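Local coordinates for beta-amyloid-like protein (Caenorhabditis elegans, PDB 3K66) that binds heparin through its E2 domain and, as a worm homolog of human amyloid precursor protein, probably takes part in cell adhesion and development, at residues Y133-E138 / R176-T180; D109-L114 / S125-L130; R141-L145 / R206-S210; T144-Y148 / Y162-V166. All coordinates share one frame; numbering follows the deposited sequence.

Interaction 1 (Y133-E138 / R176-T180); sequences YIRAEE and RINGT
Glu-137 and Tyr-133 face Arg-176, Ile-177 and Thr-180 across a nearly antiparallel helix pair (168° between the short segments, axes 10.7 Å apart) in the all-helical E2 domain, joining helix 123-154 to helix 163-182. The side chain of Glu-137 starts in an apolar setting: CB lies 3.6 Å from CD1 of Ile-177, and CG comes against Ile-177 CG1. A bend at the next torsion (chi2 -85°) then turns the carboxylate toward Arg-176. There OE2 takes NE of Arg-176 on its syn side, 3.0 Å away, in a salt bridge whose N-H...O angle is only 135°; carboxylate and guanidinium are almost coplanar. The same OE2 accepts a weak hydrogen bond from the hydroxyl of Tyr-133, while OE1 forms a salt bridge with Lys-103 of helix 55-119. One buried carboxylate is thus held by two cations from different helices, an arrangement likely to favour its charged form. A leucine in place of Arg-176 would probably cost OE2 its salt bridge, leaving Lys-103 at OE1 and the weak Tyr-133 bond to hold the carboxylate. Beside this polar cluster, Ile-177 CG2 lies 4.4 Å from CG1 of Ile-134. The Tyr-133 ring meets Ile-177 CA at its edge and has CD2 3.6 Å from Thr-180 CG2. The hydroxyl of Thr-180 turns back on its own helix: OG1 donates to Arg-176 O at 2.6 Å from above the carbonyl plane, sharing that oxygen with Thr-180 N.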
loop_
_atom_site.group_PDB
_atom_site.type_symbol
_atom_site.label_atom_id
_atom_site.label_comp_id
_atom_site.label_asym_id
_atom_site.label_seq_id
_atom_site.Cartn_x
_atom_site.Cartn_y
_atom_site.Cartn_z
ATOM N N TYR A 133 1.309 21.076 -0.485
ATOM C CA TYR A 133 0.090 20.535 -1.068
ATOM C C TYR A 133 0.430 19.600 -2.216
ATOM O O TYR A 133 -0.199 18.547 -2.375
ATOM C CB TYR A 133 -0.808 21.667 -1.567
ATOM C CG TYR A 133 -1.982 21.162 -2.346
ATOM C CD1 TYR A 133 -3.007 20.443 -1.729
ATOM C CD2 TYR A 133 -2.033 21.342 -3.723
ATOM C CE1 TYR A 133 -4.049 19.912 -2.475
ATOM C CE2 TYR A 133 -3.060 20.821 -4.486
ATOM C CZ TYR A 133 -4.068 20.102 -3.859
ATOM O OH TYR A 133 -5.092 19.566 -4.627
ATOM N N ILE A 134 1.414 19.995 -3.020
ATOM C CA ILE A 134 1.849 19.195 -4.154
ATOM C C ILE A 134 2.424 17.862 -3.690
ATOM O O ILE A 134 2.083 16.800 -4.204
ATOM C CB ILE A 134 2.926 19.955 -4.968
ATOM C CG1 ILE A 134 2.240 21.029 -5.814
ATOM C CG2 ILE A 134 3.733 18.986 -5.852
ATOM C CD1 ILE A 134 3.191 21.847 -6.629
ATOM N N ARG A 135 3.313 17.926 -2.712
ATOM C CA ARG A 135 3.935 16.723 -2.167
ATOM C C ARG A 135 2.808 15.783 -1.770
ATOM O O ARG A 135 2.838 14.600 -2.105
ATOM C CB ARG A 135 4.780 17.092 -0.936
ATOM C CG ARG A 135 6.261 16.764 -1.067
ATOM C CD ARG A 135 7.089 17.228 0.125
ATOM N NE ARG A 135 7.320 18.660 0.083
ATOM C CZ ARG A 135 6.838 19.511 0.974
ATOM N NH1 ARG A 135 6.098 19.045 1.975
ATOM N NH2 ARG A 135 7.091 20.818 0.857
ATOM N N ALA A 136 1.801 16.329 -1.080
ATOM C CA ALA A 136 0.656 15.546 -0.605
ATOM C C ALA A 136 -0.065 14.785 -1.705
ATOM O O ALA A 136 -0.230 13.568 -1.629
ATOM C CB ALA A 136 -0.330 16.443 0.125
ATOM N N GLU A 137 -0.528 15.509 -2.715
ATOM C CA GLU A 137 -1.214 14.866 -3.825
ATOM C C GLU A 137 -0.287 13.850 -4.514
ATOM O O GLU A 137 -0.688 12.712 -4.796
ATOM C CB GLU A 137 -1.696 15.917 -4.824
ATOM C CG GLU A 137 -2.767 16.812 -4.245
ATOM C CD GLU A 137 -4.143 16.210 -4.382
ATOM O OE1 GLU A 137 -4.237 14.971 -4.496
ATOM O OE2 GLU A 137 -5.139 16.966 -4.377
ATOM N N GLU A 138 0.960 14.247 -4.765
ATOM C CA GLU A 138 1.889 13.343 -5.426
ATOM C C GLU A 138 2.140 12.066 -4.598
ATOM O O GLU A 138 2.325 10.992 -5.166
ATOM C CB GLU A 138 3.188 14.073 -5.764
ATOM C CG GLU A 138 3.652 13.848 -7.216
ATOM C CD GLU A 138 2.648 14.343 -8.267
ATOM O OE1 GLU A 138 2.167 15.480 -8.167
ATOM O OE2 GLU A 138 2.346 13.599 -9.206
ATOM N N ARG A 176 -7.047 18.417 -9.462
ATOM C CA ARG A 176 -6.922 19.180 -8.222
ATOM C C ARG A 176 -5.608 20.010 -8.234
ATOM O O ARG A 176 -5.617 21.215 -7.956
ATOM C CB ARG A 176 -6.968 18.259 -6.981
ATOM C CG ARG A 176 -8.345 17.703 -6.642
ATOM C CD ARG A 176 -8.301 16.858 -5.388
ATOM N NE ARG A 176 -7.527 15.641 -5.595
ATOM C CZ ARG A 176 -8.049 14.457 -5.900
ATOM N NH1 ARG A 176 -9.362 14.306 -6.028
ATOM N NH2 ARG A 176 -7.243 13.421 -6.108
ATOM N N ILE A 177 -4.479 19.394 -8.581
ATOM C CA ILE A 177 -3.217 20.163 -8.604
ATOM C C ILE A 177 -3.290 21.327 -9.598
ATOM O O ILE A 177 -2.847 22.436 -9.301
ATOM C CB ILE A 177 -1.959 19.277 -8.919
ATOM C CG1 ILE A 177 -1.730 18.296 -7.766
ATOM C CG2 ILE A 177 -0.697 20.142 -9.036
ATOM C CD1 ILE A 177 -0.578 17.344 -7.964
ATOM N N ASN A 178 -3.828 21.106 -10.787
ATOM C CA ASN A 178 -3.908 22.243 -11.693
ATOM C C ASN A 178 -4.841 23.293 -11.102
ATOM O O ASN A 178 -4.473 24.461 -10.971
ATOM C CB ASN A 178 -4.347 21.818 -13.094
ATOM C CG ASN A 178 -3.169 21.321 -13.918
ATOM O OD1 ASN A 178 -3.309 20.448 -14.756
ATOM N ND2 ASN A 178 -1.985 21.889 -13.666
ATOM N N GLY A 179 -6.031 22.864 -10.704
ATOM C CA GLY A 179 -6.961 23.790 -10.101
ATOM C C GLY A 179 -6.277 24.580 -9.001
ATOM O O GLY A 179 -6.427 25.794 -8.892
ATOM N N THR A 180 -5.486 23.903 -8.185
ATOM C CA THR A 180 -4.825 24.606 -7.099
ATOM C C THR A 180 -3.835 25.661 -7.613
ATOM O O THR A 180 -3.675 26.717 -7.002
ATOM C CB THR A 180 -4.158 23.606 -6.163
ATOM O OG1 THR A 180 -5.114 22.598 -5.809
ATOM C CG2 THR A 180 -3.697 24.291 -4.897
#

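Interaction 2 (D109-L114 / S125-L130); sequences DYRQAL and SVLQSL
Tyr-110 sits across from Ser-129 and Ala-113 across from Val-126, the CA atoms of each pair 4.8 Å apart, where two antiparallel helix segments pass at a crossing angle of -162° with their axes only 8.3 Å apart. Small side chains permit this closeness: Ala-113 points its CB at the partner helix, 3.6 Å from CG2 of Val-126, and at 4.1 Å from CB of Ser-129. The segments are the facing ends of a helical hairpin in the E2 domain, in which helix 55-119 turns back through a short connection into helix 123-154. Asn-122 in that connection donates to Ala-113 O. Tyr-110 extends along the flank of the interface, its CG swung away from the backbone N (chi1 178°), and runs alongside Leu-130 in the same direction. Leu-130 CD1 makes a CH-pi contact over one ring face, 3.8 Å from the centroid of the Tyr-110 ring, while CD1 of Leu-114 covers the opposite face toward its rim, so the aromatic plane is clasped between leucines from both helices. Val-126 O lies at the ring edge. The same methyl that meets Ala-113, Val-126 CG2, also reaches CD2 of Leu-114 at 4.1 Å, and Leu-190 of helix 188-191 packs on both residues.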
loop_
_atom_site.group_PDB
_atom_site.type_symbol
_atom_site.label_atom_id
_atom_site.label_comp_id
_atom_site.label_asym_id
_atom_site.label_seq_id
_atom_site.Cartn_x
_atom_site.Cartn_y
_atom_site.Cartn_z
ATOM N N ASP A 109 -3.211 25.727 5.072
ATOM C CA ASP A 109 -2.014 26.550 5.131
ATOM C C ASP A 109 -1.875 27.312 3.803
ATOM O O ASP A 109 -1.446 28.467 3.796
ATOM C CB ASP A 109 -0.758 25.695 5.359
ATOM C CG ASP A 109 -0.759 24.981 6.703
ATOM O OD1 ASP A 109 -1.186 25.575 7.707
ATOM O OD2 ASP A 109 -0.305 23.825 6.769
ATOM N N TYR A 110 -2.250 26.680 2.686
ATOM C CA TYR A 110 -2.136 27.333 1.372
ATOM C C TYR A 110 -3.024 28.544 1.193
ATOM O O TYR A 110 -2.542 29.635 0.871
ATOM C CB TYR A 110 -2.458 26.373 0.227
ATOM C CG TYR A 110 -2.403 27.026 -1.156
ATOM C CD1 TYR A 110 -3.441 26.869 -2.066
ATOM C CD2 TYR A 110 -1.269 27.723 -1.571
ATOM C CE1 TYR A 110 -3.354 27.374 -3.355
ATOM C CE2 TYR A 110 -1.156 28.234 -2.856
ATOM C CZ TYR A 110 -2.202 28.047 -3.747
ATOM O OH TYR A 110 -2.066 28.478 -5.054
ATOM N N ARG A 111 -4.325 28.337 1.363
ATOM C CA ARG A 111 -5.283 29.411 1.210
ATOM C C ARG A 111 -5.038 30.548 2.185
ATOM O O ARG A 111 -5.210 31.711 1.844
ATOM C CB ARG A 111 -6.687 28.867 1.379
ATOM C CG ARG A 111 -7.153 28.019 0.209
ATOM C CD ARG A 111 -8.479 28.533 -0.290
ATOM N NE ARG A 111 -8.386 29.061 -1.647
ATOM C CZ ARG A 111 -9.318 29.819 -2.220
ATOM N NH1 ARG A 111 -10.423 30.150 -1.544
ATOM N NH2 ARG A 111 -9.163 30.223 -3.477
ATOM N N GLN A 112 -4.622 30.221 3.401
ATOM C CA GLN A 112 -4.354 31.270 4.374
ATOM C C GLN A 112 -3.163 32.050 3.827
ATOM O O GLN A 112 -3.162 33.286 3.809
ATOM C CB GLN A 112 -4.033 30.676 5.757
ATOM C CG GLN A 112 -4.727 31.415 6.921
ATOM C CD GLN A 112 -4.516 30.768 8.286
ATOM O OE1 GLN A 112 -5.452 30.651 9.092
ATOM N NE2 GLN A 112 -3.293 30.365 8.560
ATOM N N ALA A 113 -2.157 31.313 3.366
ATOM C CA ALA A 113 -0.958 31.923 2.811
ATOM C C ALA A 113 -1.361 32.966 1.778
ATOM O O ALA A 113 -0.770 34.044 1.698
ATOM C CB ALA A 113 -0.080 30.861 2.165
ATOM N N LEU A 114 -2.367 32.634 0.979
ATOM C CA LEU A 114 -2.845 33.543 -0.056
ATOM C C LEU A 114 -3.620 34.719 0.525
ATOM O O LEU A 114 -3.350 35.876 0.191
ATOM C CB LEU A 114 -3.728 32.801 -1.066
ATOM C CG LEU A 114 -2.997 32.067 -2.186
ATOM C CD1 LEU A 114 -3.994 31.247 -2.975
ATOM C CD2 LEU A 114 -2.261 33.070 -3.096
ATOM N N SER A 125 5.958 32.091 2.069
ATOM C CA SER A 125 5.018 31.181 2.708
ATOM C C SER A 125 4.033 30.570 1.717
ATOM O O SER A 125 3.703 29.385 1.809
ATOM C CB SER A 125 4.261 31.898 3.829
ATOM O OG SER A 125 3.431 30.996 4.528
ATOM N N VAL A 126 3.563 31.370 0.766
ATOM C CA VAL A 126 2.615 30.856 -0.221
ATOM C C VAL A 126 3.204 29.632 -0.912
ATOM O O VAL A 126 2.559 28.575 -0.972
ATOM C CB VAL A 126 2.215 31.964 -1.247
ATOM C CG1 VAL A 126 1.777 31.354 -2.575
ATOM C CG2 VAL A 126 1.058 32.782 -0.678
ATOM N N LEU A 127 4.430 29.787 -1.408
ATOM C CA LEU A 127 5.156 28.727 -2.098
ATOM C C LEU A 127 5.375 27.472 -1.246
ATOM O O LEU A 127 5.008 26.370 -1.647
ATOM C CB LEU A 127 6.504 29.267 -2.576
ATOM C CG LEU A 127 7.508 28.319 -3.237
ATOM C CD1 LEU A 127 6.843 27.498 -4.321
ATOM C CD2 LEU A 127 8.626 29.139 -3.839
ATOM N N GLN A 128 5.970 27.640 -0.067
ATOM C CA GLN A 128 6.225 26.509 0.828
ATOM C C GLN A 128 4.921 25.803 1.113
ATOM O O GLN A 128 4.884 24.596 1.362
ATOM C CB GLN A 128 6.836 26.987 2.148
ATOM C CG GLN A 128 8.173 26.517 2.280
ATOM N N SER A 129 3.843 26.576 1.068
ATOM C CA SER A 129 2.515 26.041 1.324
ATOM C C SER A 129 2.067 25.183 0.146
ATOM O O SER A 129 1.587 24.054 0.303
ATOM C CB SER A 129 1.534 27.186 1.545
ATOM O OG SER A 129 0.385 26.701 2.199
ATOM N N LEU A 130 2.254 25.737 -1.046
ATOM C CA LEU A 130 1.896 25.070 -2.291
ATOM C C LEU A 130 2.674 23.762 -2.457
ATOM O O LEU A 130 2.081 22.705 -2.698
ATOM C CB LEU A 130 2.185 26.004 -3.463
ATOM C CG LEU A 130 1.521 25.645 -4.782
ATOM C CD1 LEU A 130 0.027 25.489 -4.548
ATOM C CD2 LEU A 130 1.776 26.754 -5.798
#

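Interaction 3 (R141-L145 / R206-S210); sequences RMHTL and RDEVS
Met-142 and Ser-210 bring the backbones together, their CA atoms 5.4 Å apart, where the middle of helix 123-154 meets the end of helix 195-209; Ser-210 is the first residue to leave helical geometry. Arg-141, stretched straight from CG to NE, and Arg-206, bent at its third torsion (chi3 -68°), come in nearly perpendicular to each other and lay their guanidinium groups face to face, centres 3.5 Å apart and planes at 12°. Nearby acids probably make this closeness of like charges tolerable: Arg-206 NH2 forms salt bridges with Glu-138 and Asp-174, and Glu-138 is also a weak, long partner of Arg-141 NE. A serine replacing Arg-206 would probably bare one face of the Arg-141 guanidinium and leave both Glu-138 and Asp-174 without this cation. Ser-210 CB lies at the edge of the Arg-141 guanidinium, 3.6 Å from NH1. At that edge a water accepts from Arg-141 NH2 (3.0 Å) and bonds weakly to Ser-210 O. A second water bridges the segments, donating to Met-142 O at 2.9 Å and pairing with Ser-210 OG at 2.7 Å. Met-142 lies across Val-209, its CB 3.6 Å from CG1. Leu-170 of helix 163-182 touches both Arg-141 and Leu-145, so this surface contact closes over a third helix where the C-terminal helix ends against the other two.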
loop_
_atom_site.group_PDB
_atom_site.type_symbol
_atom_site.label_atom_id
_atom_site.label_comp_id
_atom_site.label_asym_id
_atom_site.label_seq_id
_atom_site.Cartn_x
_atom_site.Cartn_y
_atom_site.Cartn_z
ATOM N N ARG A 141 -0.483 9.775 -5.464
ATOM C CA ARG A 141 -0.240 9.126 -6.750
ATOM C C ARG A 141 0.696 7.938 -6.545
ATOM O O ARG A 141 0.367 6.805 -6.872
ATOM C CB ARG A 141 0.372 10.134 -7.738
ATOM C CG ARG A 141 0.567 9.662 -9.164
ATOM C CD ARG A 141 0.917 10.849 -10.012
ATOM N NE ARG A 141 1.242 10.535 -11.387
ATOM C CZ ARG A 141 2.358 9.931 -11.782
ATOM N NH1 ARG A 141 3.272 9.565 -10.895
ATOM N NH2 ARG A 141 2.559 9.695 -13.077
ATOM N N MET A 142 1.861 8.203 -5.977
ATOM C CA MET A 142 2.840 7.159 -5.735
ATOM C C MET A 142 2.211 5.925 -5.080
ATOM O O MET A 142 2.386 4.808 -5.561
ATOM C CB MET A 142 3.980 7.700 -4.875
ATOM C CG MET A 142 4.945 6.632 -4.429
ATOM S SD MET A 142 5.988 7.254 -3.108
ATOM C CE MET A 142 4.797 7.523 -1.857
ATOM N N HIS A 143 1.477 6.119 -3.993
ATOM C CA HIS A 143 0.850 4.983 -3.342
ATOM C C HIS A 143 -0.138 4.276 -4.251
ATOM O O HIS A 143 -0.175 3.054 -4.298
ATOM C CB HIS A 143 0.117 5.401 -2.075
ATOM C CG HIS A 143 1.011 5.551 -0.885
ATOM N ND1 HIS A 143 1.020 4.644 0.156
ATOM C CD2 HIS A 143 1.919 6.501 -0.560
ATOM C CE1 HIS A 143 1.892 5.035 1.069
ATOM N NE2 HIS A 143 2.451 6.160 0.660
ATOM N N THR A 144 -0.942 5.028 -4.987
ATOM C CA THR A 144 -1.916 4.375 -5.837
ATOM C C THR A 144 -1.226 3.506 -6.867
ATOM O O THR A 144 -1.568 2.338 -7.019
ATOM C CB THR A 144 -2.814 5.370 -6.568
ATOM O OG1 THR A 144 -3.372 6.296 -5.630
ATOM C CG2 THR A 144 -3.944 4.629 -7.267
ATOM N N LEU A 145 -0.272 4.081 -7.586
ATOM C CA LEU A 145 0.486 3.346 -8.589
ATOM C C LEU A 145 1.092 2.100 -7.956
ATOM O O LEU A 145 0.961 0.979 -8.467
ATOM C CB LEU A 145 1.602 4.239 -9.150
ATOM C CG LEU A 145 1.128 5.258 -10.186
ATOM C CD1 LEU A 145 2.238 6.227 -10.529
ATOM C CD2 LEU A 145 0.673 4.512 -11.418
ATOM N N ARG A 206 7.699 14.833 -8.791
ATOM C CA ARG A 206 7.170 13.592 -9.339
ATOM C C ARG A 206 8.317 12.712 -9.846
ATOM O O ARG A 206 8.344 11.506 -9.590
ATOM C CB ARG A 206 6.188 13.843 -10.475
ATOM C CG ARG A 206 5.810 12.550 -11.160
ATOM C CD ARG A 206 4.728 12.738 -12.196
ATOM N NE ARG A 206 3.468 13.097 -11.558
ATOM C CZ ARG A 206 2.342 13.348 -12.216
ATOM N NH1 ARG A 206 2.350 13.270 -13.538
ATOM N NH2 ARG A 206 1.223 13.690 -11.566
ATOM N N ASP A 207 9.268 13.303 -10.564
ATOM C CA ASP A 207 10.383 12.508 -11.070
ATOM C C ASP A 207 11.042 11.682 -9.966
ATOM O O ASP A 207 11.333 10.507 -10.177
ATOM C CB ASP A 207 11.441 13.386 -11.757
ATOM C CG ASP A 207 11.040 13.790 -13.174
ATOM O OD1 ASP A 207 10.226 13.062 -13.799
ATOM O OD2 ASP A 207 11.556 14.829 -13.672
ATOM N N GLU A 208 11.258 12.282 -8.796
ATOM C CA GLU A 208 11.892 11.580 -7.678
ATOM C C GLU A 208 11.087 10.455 -7.045
ATOM O O GLU A 208 11.567 9.321 -6.909
ATOM C CB GLU A 208 12.223 12.551 -6.548
ATOM C CG GLU A 208 13.307 13.556 -6.831
ATOM C CD GLU A 208 13.630 14.381 -5.599
ATOM O OE1 GLU A 208 14.021 13.785 -4.573
ATOM O OE2 GLU A 208 13.480 15.616 -5.664
ATOM N N VAL A 209 9.874 10.793 -6.631
ATOM C CA VAL A 209 8.998 9.871 -5.930
ATOM C C VAL A 209 8.324 8.756 -6.711
ATOM O O VAL A 209 8.145 7.658 -6.196
ATOM C CB VAL A 209 7.934 10.667 -5.189
ATOM C CG1 VAL A 209 6.920 9.732 -4.595
ATOM C CG2 VAL A 209 8.607 11.504 -4.106
ATOM N N SER A 210 7.923 9.039 -7.939
ATOM C CA SER A 210 7.265 8.038 -8.762
ATOM C C SER A 210 7.712 8.239 -10.208
ATOM O O SER A 210 6.990 8.818 -11.020
ATOM C CB SER A 210 5.744 8.179 -8.661
ATOM O OG SER A 210 5.100 6.973 -9.048
HETATM O O HOH W 1 5.288 8.608 -13.867
HETATM O O HOH W 2 4.762 5.090 -7.176
#

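Interaction 4 (T144-Y148 / Y162-V166); sequences TLNRY and YKPTV
Tyr-162 and Val-166, which both press on Tyr-148, are joined in the first turn of helix 163-182 by Val-166 N to Tyr-162 O, 2.8 Å long; Tyr-162 occupies the N-cap position. From there its ring, with CG anti to the backbone N (chi1 -170°), reaches across to helix 123-154, and the Tyr-162 and Tyr-148 chains run past one another head to tail. Tyr-162 CD2 comes 4.2 Å from CD1 of Tyr-148, at the edge of that ring, while Thr-144 O and Tyr-148 N border the edge of the Tyr-162 ring. Arg-147, extended from CG to NE, lies perpendicular to the Tyr-162 chain and sets one amino group over the ring face, Arg-147 NH1 3.3 Å from CZ of Tyr-162; the guanidinium is tilted 50° to the ring. Next to the two tyrosines, Val-166 CG2 touches both Thr-144 CG2 at 4.0 Å and Tyr-148 CB at 3.9 Å. Thr-144 turns its methyl to this contact while OG1 bonds back to Asp-140 O in its own helix. At the outer end the straight chain of Lys-163 passes the tyrosine hydroxyl, its CD 3.5 Å from Tyr-148 OH. The contact joins two antiparallel helices of the E2 domain near the connection, through the short helix 156-160, that links them. Without direct hydrogen bonds between the segments, the union rests on aromatic and aliphatic surfaces, with Arg-147 laid over the Tyr-162 face and Lys-163 on the solvent-exposed side.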
loop_
_atom_site.group_PDB
_atom_site.type_symbol
_atom_site.label_atom_id
_atom_site.label_comp_id
_atom_site.label_asym_id
_atom_site.label_seq_id
_atom_site.Cartn_x
_atom_site.Cartn_y
_atom_site.Cartn_z
ATOM N N THR A 144 -0.942 5.028 -4.987
ATOM C CA THR A 144 -1.916 4.375 -5.837
ATOM C C THR A 144 -1.226 3.506 -6.867
ATOM O O THR A 144 -1.568 2.338 -7.019
ATOM C CB THR A 144 -2.814 5.370 -6.568
ATOM O OG1 THR A 144 -3.372 6.296 -5.630
ATOM C CG2 THR A 144 -3.944 4.629 -7.267
ATOM N N LEU A 145 -0.272 4.081 -7.586
ATOM C CA LEU A 145 0.486 3.346 -8.589
ATOM C C LEU A 145 1.092 2.100 -7.956
ATOM O O LEU A 145 0.961 0.979 -8.467
ATOM C CB LEU A 145 1.602 4.239 -9.150
ATOM C CG LEU A 145 1.128 5.258 -10.186
ATOM C CD1 LEU A 145 2.238 6.227 -10.529
ATOM C CD2 LEU A 145 0.673 4.512 -11.418
ATOM N N ASN A 146 1.763 2.295 -6.833
ATOM C CA ASN A 146 2.382 1.168 -6.158
ATOM C C ASN A 146 1.367 0.069 -5.850
ATOM O O ASN A 146 1.640 -1.101 -6.078
ATOM C CB ASN A 146 3.115 1.645 -4.898
ATOM C CG ASN A 146 4.397 2.407 -5.232
ATOM O OD1 ASN A 146 4.980 3.079 -4.378
ATOM N ND2 ASN A 146 4.839 2.300 -6.490
ATOM N N ARG A 147 0.181 0.442 -5.390
ATOM C CA ARG A 147 -0.847 -0.550 -5.104
ATOM C C ARG A 147 -1.138 -1.360 -6.386
ATOM O O ARG A 147 -1.233 -2.582 -6.372
ATOM C CB ARG A 147 -2.118 0.152 -4.608
ATOM C CG ARG A 147 -3.069 -0.717 -3.766
ATOM C CD ARG A 147 -4.011 0.182 -2.958
ATOM N NE ARG A 147 -4.973 -0.552 -2.131
ATOM C CZ ARG A 147 -6.021 -1.231 -2.609
ATOM N NH1 ARG A 147 -6.261 -1.284 -3.923
ATOM N NH2 ARG A 147 -6.846 -1.852 -1.775
ATOM N N TYR A 148 -1.260 -0.658 -7.502
ATOM C CA TYR A 148 -1.530 -1.282 -8.785
ATOM C C TYR A 148 -0.382 -2.200 -9.141
ATOM O O TYR A 148 -0.572 -3.224 -9.804
ATOM C CB TYR A 148 -1.682 -0.205 -9.857
ATOM C CG TYR A 148 -1.974 -0.717 -11.240
ATOM C CD1 TYR A 148 -3.135 -1.426 -11.497
ATOM C CD2 TYR A 148 -1.094 -0.479 -12.295
ATOM C CE1 TYR A 148 -3.420 -1.890 -12.771
ATOM C CE2 TYR A 148 -1.368 -0.934 -13.574
ATOM C CZ TYR A 148 -2.533 -1.639 -13.802
ATOM O OH TYR A 148 -2.821 -2.098 -15.069
ATOM N N TYR A 162 -9.076 -2.844 -10.979
ATOM C CA TYR A 162 -8.599 -1.684 -10.261
ATOM C C TYR A 162 -8.129 -0.630 -11.246
ATOM O O TYR A 162 -8.229 0.571 -10.974
ATOM C CB TYR A 162 -7.452 -2.098 -9.346
ATOM C CG TYR A 162 -7.006 -1.031 -8.369
ATOM C CD1 TYR A 162 -7.919 -0.429 -7.502
ATOM C CD2 TYR A 162 -5.659 -0.679 -8.259
ATOM C CE1 TYR A 162 -7.503 0.488 -6.544
ATOM C CE2 TYR A 162 -5.228 0.234 -7.303
ATOM C CZ TYR A 162 -6.153 0.815 -6.442
ATOM O OH TYR A 162 -5.728 1.682 -5.460
ATOM N N LYS A 163 -7.640 -1.078 -12.399
ATOM C CA LYS A 163 -7.124 -0.158 -13.395
ATOM C C LYS A 163 -8.050 1.016 -13.655
ATOM O O LYS A 163 -7.642 2.163 -13.507
ATOM C CB LYS A 163 -6.805 -0.888 -14.702
ATOM C CG LYS A 163 -6.030 -0.028 -15.696
ATOM C CD LYS A 163 -5.505 -0.838 -16.872
ATOM C CE LYS A 163 -4.595 0.017 -17.775
ATOM N NZ LYS A 163 -3.815 -0.770 -18.795
ATOM N N PRO A 164 -9.312 0.754 -14.020
ATOM C CA PRO A 164 -10.202 1.891 -14.269
ATOM C C PRO A 164 -10.121 2.885 -13.106
ATOM O O PRO A 164 -10.042 4.103 -13.307
ATOM C CB PRO A 164 -11.572 1.228 -14.398
ATOM C CG PRO A 164 -11.456 0.046 -13.488
ATOM C CD PRO A 164 -10.083 -0.486 -13.837
ATOM N N THR A 165 -10.118 2.347 -11.891
ATOM C CA THR A 165 -10.026 3.149 -10.667
ATOM C C THR A 165 -8.713 3.955 -10.560
ATOM O O THR A 165 -8.708 5.124 -10.153
ATOM C CB THR A 165 -10.153 2.222 -9.433
ATOM O OG1 THR A 165 -11.427 1.560 -9.474
ATOM C CG2 THR A 165 -10.027 2.998 -8.140
ATOM N N VAL A 166 -7.600 3.315 -10.907
ATOM C CA VAL A 166 -6.290 3.964 -10.843
ATOM C C VAL A 166 -6.239 5.136 -11.811
ATOM O O VAL A 166 -5.793 6.219 -11.444
ATOM C CB VAL A 166 -5.143 2.965 -11.183
ATOM C CG1 VAL A 166 -3.825 3.691 -11.394
ATOM C CG2 VAL A 166 -4.981 1.952 -10.058
#

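How the interactions relate
Helix 123-154 runs through all four contacts. Interaction 2, near its start, touches interaction 1 where Tyr-110 OH probably bonds to Thr-180 O at 3.1 Å and Leu-130 CD1 packs on Thr-180 CG2; their centres are 12 Å apart. Interaction 1 meets interaction 3 through the salt bridge from Glu-138 OE2 to Arg-206 NH2, 2.6 Å long, which ties helix 123-154 to helix 195-209. Interactions 3 and 4 overlap in sequence at Thr-144 and Leu-145, the first using Leu-145 and the second Thr-144, centres about 12 Å apart. Interactions 1 and 4 join the same two helices at points about 18 Å apart between centres, 4 nested within the loop that 1 closes. Interactions 2 and 4, about 30 Å apart between centres, mark the far ends of the series.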